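Cellulase (Uncultured bacterium, PDB 6XSO) acts as a broad-specificity endoglucanase of glycoside hydrolase family 5, probably hydrolysing internal beta-1,4 bonds of cellulose and of other plant polysaccharides such as xylan. Local coordinates at residues S134-D139 / N207-S212; L169-N174 / A265-A270; C184-A189 / T197-A202; G292-F297 / K340-A345. All coordinates share one frame; numbering follows the deposited sequence.

Interaction 1. Residues S134-D139 / N207-S212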
loop_
_atom_site.group_PDB
_atom_site.type_symbol
_atom_site.label_atom_id
_atom_site.label_comp_id
_atom_site.label_asym_id
_atom_site.label_seq_id
_atom_site.Cartn_x
_atom_site.Cartn_y
_atom_site.Cartn_z
ATOM N N SER A 134 -11.925 12.168 5.333
ATOM C CA SER A 134 -10.854 12.058 4.353
ATOM C C SER A 134 -11.092 13.042 3.211
ATOM O O SER A 134 -12.233 13.277 2.799
ATOM C CB SER A 134 -10.798 10.641 3.795
ATOM O OG SER A 134 -12.042 10.275 3.233
ATOM N N TRP A 135 -10.007 13.620 2.694
ATOM C CA TRP A 135 -10.145 14.634 1.656
ATOM C C TRP A 135 -10.091 14.070 0.243
ATOM O O TRP A 135 -10.604 14.720 -0.678
ATOM C CB TRP A 135 -9.144 15.782 1.838
ATOM C CG TRP A 135 -7.698 15.493 1.639
ATOM C CD1 TRP A 135 -6.837 14.974 2.552
ATOM C CD2 TRP A 135 -6.920 15.757 0.460
ATOM N NE1 TRP A 135 -5.570 14.867 2.015
ATOM C CE2 TRP A 135 -5.600 15.368 0.738
ATOM C CE3 TRP A 135 -7.215 16.285 -0.802
ATOM C CZ2 TRP A 135 -4.576 15.479 -0.201
ATOM C CZ3 TRP A 135 -6.198 16.394 -1.731
ATOM C CH2 TRP A 135 -4.892 16.001 -1.420
ATOM N N ILE A 136 -9.496 12.893 0.053
ATOM C CA ILE A 136 -9.436 12.239 -1.248
ATOM C C ILE A 136 -10.560 11.206 -1.265
ATOM O O ILE A 136 -10.506 10.219 -0.526
ATOM C CB ILE A 136 -8.076 11.586 -1.512
ATOM C CG1 ILE A 136 -6.962 12.626 -1.409
ATOM C CG2 ILE A 136 -8.074 10.905 -2.879
ATOM C CD1 ILE A 136 -5.574 12.025 -1.485
ATOM N N LYS A 137 -11.580 11.428 -2.084
ATOM C CA LYS A 137 -12.717 10.520 -2.155
ATOM C C LYS A 137 -12.980 10.076 -3.587
ATOM O O LYS A 137 -12.770 10.832 -4.543
ATOM C CB LYS A 137 -13.989 11.170 -1.607
ATOM C CG LYS A 137 -13.862 11.644 -0.166
ATOM C CD LYS A 137 -15.233 11.926 0.416
ATOM C CE LYS A 137 -15.204 12.355 1.862
ATOM N NZ LYS A 137 -14.600 11.324 2.739
ATOM N N ALA A 138 -13.475 8.841 -3.714
ATOM C CA ALA A 138 -13.867 8.272 -5.003
ATOM C C ALA A 138 -15.243 8.818 -5.350
ATOM O O ALA A 138 -16.279 8.162 -5.200
ATOM C CB ALA A 138 -13.848 6.749 -4.947
ATOM N N ASP A 139 -15.234 10.073 -5.787
ATOM C CA ASP A 139 -16.427 10.847 -6.095
ATOM C C ASP A 139 -15.948 11.850 -7.128
ATOM O O ASP A 139 -14.945 12.527 -6.880
ATOM C CB ASP A 139 -16.939 11.552 -4.851
ATOM C CG ASP A 139 -18.146 12.422 -5.131
ATOM O OD1 ASP A 139 -18.000 13.513 -5.744
ATOM O OD2 ASP A 139 -19.274 12.017 -4.773
ATOM N N ASN A 207 -10.166 6.454 -11.469
ATOM C CA ASN A 207 -9.364 6.481 -12.682
ATOM C C ASN A 207 -8.751 7.850 -12.909
ATOM O O ASN A 207 -7.612 7.932 -13.371
ATOM C CB ASN A 207 -10.197 6.029 -13.873
ATOM C CG ASN A 207 -10.611 4.577 -13.768
ATOM O OD1 ASN A 207 -9.959 3.776 -13.080
ATOM N ND2 ASN A 207 -11.690 4.221 -14.443
ATOM N N GLY A 208 -9.463 8.909 -12.518
ATOM C CA GLY A 208 -8.912 10.252 -12.611
ATOM C C GLY A 208 -7.741 10.472 -11.675
ATOM O O GLY A 208 -6.707 10.998 -12.083
ATOM N N TYR A 209 -7.887 10.071 -10.407
ATOM C CA TYR A 209 -6.767 10.199 -9.476
ATOM C C TYR A 209 -5.570 9.372 -9.945
ATOM O O TYR A 209 -4.417 9.824 -9.847
ATOM C CB TYR A 209 -7.204 9.796 -8.070
ATOM C CG TYR A 209 -7.902 10.898 -7.286
ATOM C CD1 TYR A 209 -7.204 12.035 -6.888
ATOM C CD2 TYR A 209 -9.255 10.804 -6.934
ATOM C CE1 TYR A 209 -7.814 13.046 -6.178
ATOM C CE2 TYR A 209 -9.870 11.806 -6.194
ATOM C CZ TYR A 209 -9.143 12.921 -5.828
ATOM O OH TYR A 209 -9.661 13.956 -5.088
ATOM N N ALA A 210 -5.820 8.175 -10.479
ATOM C CA ALA A 210 -4.730 7.341 -10.989
ATOM C C ALA A 210 -3.978 8.041 -12.121
ATOM O O ALA A 210 -2.740 8.054 -12.135
ATOM C CB ALA A 210 -5.276 5.985 -11.444
ATOM N N ARG A 211 -4.713 8.618 -13.083
ATOM C CA ARG A 211 -4.116 9.389 -14.170
ATOM C C ARG A 211 -3.341 10.586 -13.636
ATOM O O ARG A 211 -2.212 10.867 -14.071
ATOM C CB ARG A 211 -5.219 9.949 -15.069
ATOM C CG ARG A 211 -5.831 9.044 -16.094
ATOM C CD ARG A 211 -6.524 9.892 -17.184
ATOM N NE ARG A 211 -7.448 10.921 -16.680
ATOM C CZ ARG A 211 -8.707 10.692 -16.291
ATOM N NH1 ARG A 211 -9.213 9.470 -16.312
ATOM N NH2 ARG A 211 -9.468 11.693 -15.866
ATOM N N SER A 212 -3.956 11.324 -12.713
ATOM C CA SER A 212 -3.319 12.505 -12.157
ATOM C C SER A 212 -2.007 12.146 -11.479
ATOM O O SER A 212 -1.022 12.873 -11.621
ATOM C CB SER A 212 -4.258 13.178 -11.160
ATOM O OG SER A 212 -5.194 14.025 -11.807
#
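Ile-136 reaches Tyr-209 with its methyl branch: a first torsion of -57° sets CG1 beside the backbone N and leaves CG2 opposite that nitrogen, directed over the tyrosine ring. Tyr-209 leaves its helix with chi1 at -83°, which carries the ring toward the loop 134-139. CG2 of Ile-136 sits over one face in a CH-pi contact, 3.8 Å from the ring centroid and 15° off the normal, nearest to Tyr-209 CZ at 3.7 Å. The other branch of the isoleucine is used locally, CG1 lying 3.5 Å above the plane of the Trp-135 indole, so the side chain is wedged between two aromatic rings. At the rim, close to the tyrosine plane, Lys-137 O stands 3.5 Å from Tyr-209 CE2. The phenol OH hydrogen-bonds Asn-142 OD1, and that same oxygen takes the amide of Lys-137, while Asn-142 ND2 meets Trp-135 O. Helix 140-161 thus ties the loop and the tyrosine together at the outer layer of the barrel. The direct meeting is apolar and CH-pi over the ring face, with a carbonyl oxygen at the ring edge, and the buried phenol is satisfied by Asn-142, which helps hold the ring against Ile-136.

Interaction 2. Residues L169-N174 / A265-A270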
loop_
_atom_site.group_PDB
_atom_site.type_symbol
_atom_site.label_atom_id
_atom_site.label_comp_id
_atom_site.label_asym_id
_atom_site.label_seq_id
_atom_site.Cartn_x
_atom_site.Cartn_y
_atom_site.Cartn_z
ATOM N N LEU A 169 9.472 2.857 -4.868
ATOM C CA LEU A 169 8.242 2.887 -5.644
ATOM C C LEU A 169 7.248 3.830 -4.980
ATOM O O LEU A 169 7.291 4.037 -3.764
ATOM C CB LEU A 169 7.580 1.494 -5.740
ATOM C CG LEU A 169 8.238 0.487 -6.681
ATOM C CD1 LEU A 169 9.421 -0.201 -5.991
ATOM C CD2 LEU A 169 7.245 -0.556 -7.182
ATOM N N PHE A 170 6.356 4.422 -5.785
ATOM C CA PHE A 170 5.303 5.283 -5.273
ATOM C C PHE A 170 3.940 4.632 -5.495
ATOM O O PHE A 170 3.699 4.016 -6.538
ATOM C CB PHE A 170 5.252 6.624 -6.015
ATOM C CG PHE A 170 6.534 7.426 -6.011
ATOM C CD1 PHE A 170 7.493 7.313 -5.008
ATOM C CD2 PHE A 170 6.755 8.348 -7.033
ATOM C CE1 PHE A 170 8.653 8.092 -5.050
ATOM C CE2 PHE A 170 7.901 9.126 -7.073
ATOM C CZ PHE A 170 8.847 8.996 -6.083
ATOM N N GLU A 171 3.027 4.819 -4.533
ATOM C CA GLU A 171 1.666 4.295 -4.582
ATOM C C GLU A 171 0.667 5.445 -4.490
ATOM O O GLU A 171 0.714 6.243 -3.557
ATOM C CB GLU A 171 1.446 3.288 -3.449
ATOM C CG GLU A 171 0.007 2.943 -3.125
ATOM C CD GLU A 171 -0.105 2.243 -1.777
ATOM O OE1 GLU A 171 0.884 1.593 -1.368
ATOM O OE2 GLU A 171 -1.182 2.325 -1.137
ATOM N N SER A 172 -0.263 5.473 -5.441
ATOM C CA SER A 172 -1.097 6.643 -5.707
ATOM C C SER A 172 -1.928 7.100 -4.510
ATOM O O SER A 172 -2.043 8.306 -4.257
ATOM C CB SER A 172 -2.011 6.308 -6.891
ATOM O OG SER A 172 -2.814 5.149 -6.631
ATOM N N TYR A 173 -2.606 6.181 -3.835
ATOM C CA TYR A 173 -3.591 6.467 -2.778
ATOM C C TYR A 173 -3.903 5.103 -2.159
ATOM O O TYR A 173 -3.759 4.064 -2.818
ATOM C CB TYR A 173 -4.895 7.199 -3.281
ATOM C CG TYR A 173 -5.417 6.553 -4.535
ATOM C CD1 TYR A 173 -6.029 5.309 -4.474
ATOM C CD2 TYR A 173 -5.225 7.133 -5.788
ATOM C CE1 TYR A 173 -6.419 4.656 -5.603
ATOM C CE2 TYR A 173 -5.603 6.475 -6.931
ATOM C CZ TYR A 173 -6.174 5.233 -6.828
ATOM O OH TYR A 173 -6.519 4.576 -7.974
ATOM N N ASN A 174 -4.355 5.111 -0.906
ATOM C CA ASN A 174 -4.517 3.869 -0.149
ATOM C C ASN A 174 -5.864 3.176 -0.352
ATOM O O ASN A 174 -5.958 2.234 -1.146
ATOM C CB ASN A 174 -4.244 4.156 1.342
ATOM C CG ASN A 174 -4.443 2.952 2.197
ATOM O OD1 ASN A 174 -3.967 1.857 1.847
ATOM N ND2 ASN A 174 -5.134 3.115 3.337
ATOM N N ALA A 265 2.049 -1.078 -11.673
ATOM C CA ALA A 265 1.478 -2.208 -10.965
ATOM C C ALA A 265 0.154 -1.789 -10.341
ATOM O O ALA A 265 -0.107 -0.600 -10.132
ATOM C CB ALA A 265 2.410 -2.696 -9.854
ATOM N N VAL A 266 -0.691 -2.782 -10.047
ATOM C CA VAL A 266 -1.984 -2.562 -9.402
ATOM C C VAL A 266 -1.936 -3.162 -8.007
ATOM O O VAL A 266 -1.396 -4.260 -7.810
ATOM C CB VAL A 266 -3.141 -3.161 -10.226
ATOM C CG1 VAL A 266 -4.467 -3.181 -9.438
ATOM C CG2 VAL A 266 -3.293 -2.384 -11.531
ATOM N N GLN A 267 -2.507 -2.451 -7.041
ATOM C CA GLN A 267 -2.510 -2.917 -5.661
ATOM C C GLN A 267 -3.918 -3.078 -5.109
ATOM O O GLN A 267 -4.800 -2.240 -5.329
ATOM C CB GLN A 267 -1.690 -1.968 -4.748
ATOM C CG GLN A 267 -1.893 -2.230 -3.247
ATOM C CD GLN A 267 -1.032 -1.392 -2.313
ATOM O OE1 GLN A 267 -1.239 -1.412 -1.104
ATOM N NE2 GLN A 267 -0.056 -0.682 -2.860
ATOM N N VAL A 268 -4.092 -4.177 -4.370
ATOM C CA VAL A 268 -5.270 -4.470 -3.580
ATOM C C VAL A 268 -4.804 -4.877 -2.184
ATOM O O VAL A 268 -3.623 -5.145 -1.953
ATOM C CB VAL A 268 -6.097 -5.603 -4.196
ATOM C CG1 VAL A 268 -6.469 -5.272 -5.642
ATOM C CG2 VAL A 268 -5.334 -6.937 -4.135
ATOM N N HIS A 269 -5.760 -4.909 -1.252
ATOM C CA HIS A 269 -5.527 -5.412 0.101
ATOM C C HIS A 269 -6.403 -6.636 0.321
ATOM O O HIS A 269 -7.404 -6.834 -0.371
ATOM C CB HIS A 269 -5.850 -4.335 1.134
ATOM C CG HIS A 269 -4.993 -3.115 0.995
ATOM N ND1 HIS A 269 -5.295 -1.910 1.595
ATOM C CD2 HIS A 269 -3.847 -2.916 0.306
ATOM C CE1 HIS A 269 -4.364 -1.022 1.286
ATOM N NE2 HIS A 269 -3.491 -1.599 0.481
ATOM N N ALA A 270 -5.998 -7.495 1.264
ATOM C CA ALA A 270 -6.767 -8.713 1.518
ATOM C C ALA A 270 -6.671 -9.106 2.983
ATOM O O ALA A 270 -5.573 -9.366 3.494
ATOM C CB ALA A 270 -6.243 -9.867 0.663
#
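Glu-171 and Gln-267 meet across the barrel interior at about a right angle, their carboxylate and amide planes turned 68° apart. Both first torsions set CG anti to the backbone N and both chains run out extended, which brings the ends together although the CA atoms of Glu-171 and Gln-267 stay 8.4 Å apart. Gln-267 NE2 donates to Glu-171 OE1 over 2.9 Å, but the bond is bent to 148° and weak. The amide is held at its other end too: His-269 NE2 gives its N-H to Gln-267 OE1 at 2.8 Å, with the oxygen in the imidazole plane. Bonded at both ends, the amide has its flip defined; the ring, held at NE2 here and at ND1 by Glu-175 OE2, has its rotation set. Asn-174 crosses His-269 steeply, its amide 38° from the ring plane, and places OD1 in that plane at the edge, 3.0 Å from His-269 CE1. Outside, Arg-80 makes a salt bridge to Glu-171 and hydrogen-bonds Asn-174 OD1. Asn-174 and His-269 also touch Glu-308; Glu-175 and Glu-308 lie just past strand 168-171 and on strand 304-309, consistent with the positions of the catalytic glutamates in family 5 enzymes. Strand 229-232 separates the two contacting strands in the eight-stranded parallel barrel, while helix 196-219 packs on the outward-facing Phe-170.

Interaction 3. Residues C184-A189 / T197-A202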
loop_
_atom_site.group_PDB
_atom_site.type_symbol
_atom_site.label_atom_id
_atom_site.label_comp_id
_atom_site.label_asym_id
_atom_site.label_seq_id
_atom_site.Cartn_x
_atom_site.Cartn_y
_atom_site.Cartn_z
ATOM N N CYS A 184 -16.091 -2.809 -0.134
ATOM C CA CYS A 184 -16.420 -3.934 -1.010
ATOM C C CYS A 184 -16.530 -3.525 -2.474
ATOM O O CYS A 184 -15.846 -4.088 -3.336
ATOM C CB CYS A 184 -17.701 -4.670 -0.573
ATOM S SG CYS A 184 -17.690 -5.200 1.146
ATOM N N PHE A 185 -17.384 -2.547 -2.768
ATOM C CA PHE A 185 -17.518 -2.003 -4.111
ATOM C C PHE A 185 -18.213 -0.649 -4.006
ATOM O O PHE A 185 -18.909 -0.361 -3.027
ATOM C CB PHE A 185 -18.263 -2.979 -5.040
ATOM C CG PHE A 185 -19.634 -3.369 -4.564
ATOM C CD1 PHE A 185 -20.743 -2.578 -4.839
ATOM C CD2 PHE A 185 -19.818 -4.551 -3.844
ATOM C CE1 PHE A 185 -22.011 -2.955 -4.389
ATOM C CE2 PHE A 185 -21.079 -4.923 -3.403
ATOM C CZ PHE A 185 -22.168 -4.121 -3.669
ATOM N N ALA A 186 -18.006 0.192 -5.022
ATOM C CA ALA A 186 -18.557 1.539 -4.973
ATOM C C ALA A 186 -20.080 1.487 -4.890
ATOM O O ALA A 186 -20.741 0.770 -5.654
ATOM C CB ALA A 186 -18.118 2.355 -6.183
ATOM N N SER A 187 -20.631 2.253 -3.945
ATOM C CA SER A 187 -22.068 2.430 -3.659
ATOM C C SER A 187 -22.698 1.306 -2.841
ATOM O O SER A 187 -23.907 1.324 -2.627
ATOM C CB SER A 187 -22.908 2.746 -4.908
ATOM O OG SER A 187 -23.298 1.584 -5.615
ATOM N N PHE A 188 -21.906 0.359 -2.321
ATOM C CA PHE A 188 -22.443 -0.709 -1.474
ATOM C C PHE A 188 -23.206 -0.164 -0.275
ATOM O O PHE A 188 -24.175 -0.787 0.173
ATOM C CB PHE A 188 -21.291 -1.626 -1.052
ATOM C CG PHE A 188 -21.672 -2.746 -0.099
ATOM C CD1 PHE A 188 -22.682 -3.644 -0.412
ATOM C CD2 PHE A 188 -20.993 -2.904 1.092
ATOM C CE1 PHE A 188 -23.008 -4.666 0.458
ATOM C CE2 PHE A 188 -21.317 -3.922 1.961
ATOM C CZ PHE A 188 -22.327 -4.799 1.644
ATOM N N ALA A 189 -22.813 0.997 0.239
ATOM C CA ALA A 189 -23.458 1.567 1.420
ATOM C C ALA A 189 -24.705 2.381 1.093
ATOM O O ALA A 189 -25.338 2.921 2.010
ATOM C CB ALA A 189 -22.456 2.415 2.204
ATOM N N THR A 197 -25.443 5.938 -10.064
ATOM C CA THR A 197 -24.861 7.270 -10.207
ATOM C C THR A 197 -23.602 7.392 -9.356
ATOM O O THR A 197 -22.553 7.853 -9.820
ATOM C CB THR A 197 -25.893 8.325 -9.783
ATOM O OG1 THR A 197 -27.175 8.013 -10.359
ATOM C CG2 THR A 197 -25.452 9.725 -10.222
ATOM N N VAL A 198 -23.692 6.960 -8.107
ATOM C CA VAL A 198 -22.541 7.002 -7.217
ATOM C C VAL A 198 -21.443 6.054 -7.691
ATOM O O VAL A 198 -20.258 6.413 -7.683
ATOM C CB VAL A 198 -22.998 6.673 -5.787
ATOM C CG1 VAL A 198 -21.790 6.479 -4.892
ATOM C CG2 VAL A 198 -23.885 7.787 -5.257
ATOM N N ALA A 199 -21.807 4.841 -8.107
ATOM C CA ALA A 199 -20.792 3.879 -8.539
ATOM C C ALA A 199 -20.025 4.394 -9.748
ATOM O O ALA A 199 -18.786 4.338 -9.786
ATOM C CB ALA A 199 -21.433 2.526 -8.856
ATOM N N THR A 200 -20.747 4.896 -10.752
ATOM C CA THR A 200 -20.105 5.403 -11.961
ATOM C C THR A 200 -19.201 6.583 -11.636
ATOM O O THR A 200 -18.097 6.700 -12.185
ATOM C CB THR A 200 -21.187 5.776 -12.981
ATOM O OG1 THR A 200 -21.908 4.598 -13.363
ATOM C CG2 THR A 200 -20.579 6.428 -14.210
ATOM N N SER A 201 -19.654 7.461 -10.734
ATOM C CA SER A 201 -18.844 8.596 -10.305
ATOM C C SER A 201 -17.571 8.120 -9.633
ATOM O O SER A 201 -16.486 8.678 -9.853
ATOM C CB SER A 201 -19.665 9.449 -9.331
ATOM O OG SER A 201 -18.997 10.649 -8.979
ATOM N N ALA A 202 -17.696 7.072 -8.823
ATOM C CA ALA A 202 -16.581 6.586 -8.021
ATOM C C ALA A 202 -15.474 6.021 -8.891
ATOM O O ALA A 202 -14.297 6.334 -8.681
ATOM C CB ALA A 202 -17.105 5.535 -7.055
#
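Ala-186 and Ala-202 press their methyl groups together where a type II beta turn, Phe-185 to Phe-188, rests on helix 196-219 of the TIM barrel. The turn belongs to the loop that leads from strand 168-171 into this helix, so the chain folds back on its own next element. Packing is tight on the alanine side: the two CB atoms of Ala-186 and Ala-202 are 3.4 Å apart, closer than usual for carbons. Ala-199 adds its own methyl, 3.7 Å from Ala-186 O, and the small residues let the backbones approach until the CA atoms of Ala-186 and Ala-199 are 4.8 Å apart. Toward the start of the segment 197-202 the fit relaxes. There the partly exposed Val-198 meets Ser-187 CB chiefly through CG1, at 3.9 Å, while the exposed Thr-197 and Thr-200 point away from the turn. Ser-187, with positive phi (80°) at the third position of the turn, touches both parts, since its OG lies 3.9 Å from Ala-199 CB; that OG also hydrogen-bonds Asp-195 N just ahead of the helix. A chi1 of 84° sets the hydroxyl between its own N and carbonyl carbon, within reach of the preceding carbonyl, and Ser-187 OG donates to Ala-186 O at 2.7 Å.

Interaction 4. Residues G292-F297 / K340-A345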
loop_
_atom_site.group_PDB
_atom_site.type_symbol
_atom_site.label_atom_id
_atom_site.label_comp_id
_atom_site.label_asym_id
_atom_site.label_seq_id
_atom_site.Cartn_x
_atom_site.Cartn_y
_atom_site.Cartn_z
ATOM N N GLY A 292 -9.107 -13.932 -9.515
ATOM C CA GLY A 292 -9.612 -12.647 -9.977
ATOM C C GLY A 292 -8.498 -11.681 -10.317
ATOM O O GLY A 292 -8.561 -10.972 -11.325
ATOM N N LEU A 293 -7.461 -11.655 -9.484
ATOM C CA LEU A 293 -6.305 -10.811 -9.762
ATOM C C LEU A 293 -5.615 -11.251 -11.042
ATOM O O LEU A 293 -5.144 -10.408 -11.821
ATOM C CB LEU A 293 -5.340 -10.828 -8.579
ATOM C CG LEU A 293 -5.956 -10.397 -7.238
ATOM C CD1 LEU A 293 -4.947 -10.483 -6.107
ATOM C CD2 LEU A 293 -6.535 -8.978 -7.326
ATOM N N ASN A 294 -5.563 -12.564 -11.292
ATOM C CA ASN A 294 -4.987 -13.048 -12.540
ATOM C C ASN A 294 -5.853 -12.653 -13.726
ATOM O O ASN A 294 -5.347 -12.180 -14.749
ATOM C CB ASN A 294 -4.781 -14.556 -12.472
ATOM C CG ASN A 294 -3.996 -15.085 -13.642
ATOM O OD1 ASN A 294 -2.984 -14.526 -14.042
ATOM N ND2 ASN A 294 -4.484 -16.158 -14.222
ATOM N N THR A 295 -7.170 -12.850 -13.617
ATOM C CA THR A 295 -8.065 -12.551 -14.733
ATOM C C THR A 295 -7.941 -11.101 -15.183
ATOM O O THR A 295 -7.796 -10.823 -16.380
ATOM C CB THR A 295 -9.506 -12.864 -14.326
ATOM O OG1 THR A 295 -9.664 -14.279 -14.198
ATOM C CG2 THR A 295 -10.504 -12.366 -15.370
ATOM N N TYR A 296 -8.003 -10.157 -14.244
ATOM C CA TYR A 296 -8.090 -8.753 -14.632
ATOM C C TYR A 296 -6.737 -8.091 -14.832
ATOM O O TYR A 296 -6.645 -7.123 -15.602
ATOM C CB TYR A 296 -8.944 -7.978 -13.619
ATOM C CG TYR A 296 -10.381 -8.408 -13.708
ATOM C CD1 TYR A 296 -11.214 -7.893 -14.691
ATOM C CD2 TYR A 296 -10.893 -9.380 -12.859
ATOM C CE1 TYR A 296 -12.531 -8.314 -14.809
ATOM C CE2 TYR A 296 -12.220 -9.812 -12.978
ATOM C CZ TYR A 296 -13.028 -9.268 -13.948
ATOM O OH TYR A 296 -14.343 -9.690 -14.080
ATOM N N PHE A 297 -5.681 -8.588 -14.173
ATOM C CA PHE A 297 -4.385 -7.916 -14.220
ATOM C C PHE A 297 -3.235 -8.813 -14.662
ATOM O O PHE A 297 -2.659 -8.573 -15.733
ATOM C CB PHE A 297 -4.098 -7.215 -12.873
ATOM C CG PHE A 297 -5.202 -6.270 -12.453
ATOM C CD1 PHE A 297 -5.486 -5.143 -13.196
ATOM C CD2 PHE A 297 -5.983 -6.540 -11.342
ATOM C CE1 PHE A 297 -6.536 -4.300 -12.833
ATOM C CE2 PHE A 297 -7.018 -5.694 -10.977
ATOM C CZ PHE A 297 -7.289 -4.577 -11.718
ATOM N N LYS A 340 3.065 -16.259 -4.702
ATOM C CA LYS A 340 4.375 -16.401 -5.332
ATOM C C LYS A 340 4.269 -17.064 -6.700
ATOM O O LYS A 340 4.974 -16.675 -7.642
ATOM C CB LYS A 340 5.309 -17.193 -4.409
ATOM C CG LYS A 340 6.766 -17.346 -4.902
ATOM C CD LYS A 340 7.591 -18.222 -3.973
ATOM C CE LYS A 340 9.068 -18.224 -4.400
ATOM N NZ LYS A 340 9.894 -19.191 -3.611
ATOM N N ALA A 341 3.402 -18.072 -6.823
ATOM C CA ALA A 341 3.254 -18.773 -8.092
ATOM C C ALA A 341 2.763 -17.849 -9.200
ATOM O O ALA A 341 3.055 -18.095 -10.376
ATOM C CB ALA A 341 2.321 -19.969 -7.921
ATOM N N LEU A 342 2.013 -16.802 -8.852
ATOM C CA LEU A 342 1.526 -15.818 -9.813
ATOM C C LEU A 342 2.427 -14.601 -9.945
ATOM O O LEU A 342 2.114 -13.699 -10.734
ATOM C CB LEU A 342 0.128 -15.355 -9.417
ATOM C CG LEU A 342 -0.946 -16.335 -9.867
ATOM C CD1 LEU A 342 -2.250 -15.997 -9.184
ATOM C CD2 LEU A 342 -1.131 -16.296 -11.389
ATOM N N GLY A 343 3.510 -14.527 -9.178
ATOM C CA GLY A 343 4.351 -13.345 -9.193
ATOM C C GLY A 343 3.753 -12.141 -8.497
ATOM O O GLY A 343 4.109 -11.003 -8.837
ATOM N N ILE A 344 2.870 -12.365 -7.520
ATOM C CA ILE A 344 2.206 -11.321 -6.743
ATOM C C ILE A 344 2.947 -11.152 -5.424
ATOM O O ILE A 344 3.198 -12.136 -4.716
ATOM C CB ILE A 344 0.733 -11.701 -6.494
ATOM C CG1 ILE A 344 -0.036 -11.746 -7.817
ATOM C CG2 ILE A 344 0.104 -10.781 -5.455
ATOM C CD1 ILE A 344 -1.473 -12.232 -7.672
ATOM N N ALA A 345 3.340 -9.920 -5.107
ATOM C CA ALA A 345 4.032 -9.644 -3.856
ATOM C C ALA A 345 3.022 -9.375 -2.749
ATOM O O ALA A 345 1.955 -8.808 -2.986
ATOM C CB ALA A 345 4.935 -8.421 -4.002
#
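Leu-293, which faces Ile-344 across this contact, has its carbonyl O bonded by Phe-297 N at 3.0 Å in the last turns of helix 279-298. The place is the outer layer of the TIM barrel, where that helix meets the end of helix 325-341 and the link into strand 345-349. Helix 325-341 stops in a Schellman motif: Gly-343 takes up positive phi (73°), and its N bonds back to Lys-340 O at 3.0 Å. This reversal lets Leu-342 and Ile-344, on either side of the glycine, both direct their side chains to the neighbouring helix. Leu-293 and Ile-344 cross at about a right angle and meet methyl to methyl, CD1 of Leu-293 being 4.2 Å from CD1 of Ile-344. Both also touch Ile-306 of strand 304-309, so this buried half continues into the layer between helices and sheet. The other half is nearer to solvent and of mixed character. A first torsion of -171° swings CG of Asn-294 away from its own backbone N and across the leucine, the two side chains again nearly perpendicular. Leu-342 also rests on Met-290, one turn before Asn-294 on helix 279-298. Against the asparagine it uses a single methyl: Leu-342 CD2 lies 3.7 Å from Asn-294 OD1.

All four contacts belong to one eight-stranded parallel barrel with its surrounding helices. Interaction 2 lies at its middle, its centre about 5 Å from the centre of the chain, and the others lie in outer layers. Interactions 1 and 3 share helix 196-219, with centres about 13 Å apart; Ala-138 O packs on Ala-202 CB between them, and interaction 3 is nested within the loop closed by interaction 1. Tyr-209 rests on Tyr-173, joining interactions 1 and 2, whose segments alternate along the chain. Interaction 4 follows in series, and Val-266 and Val-268 of strand 264-270 pack on Phe-297 and Leu-293. Continuous packing thus runs from peripheral loop to polar core to outer helices.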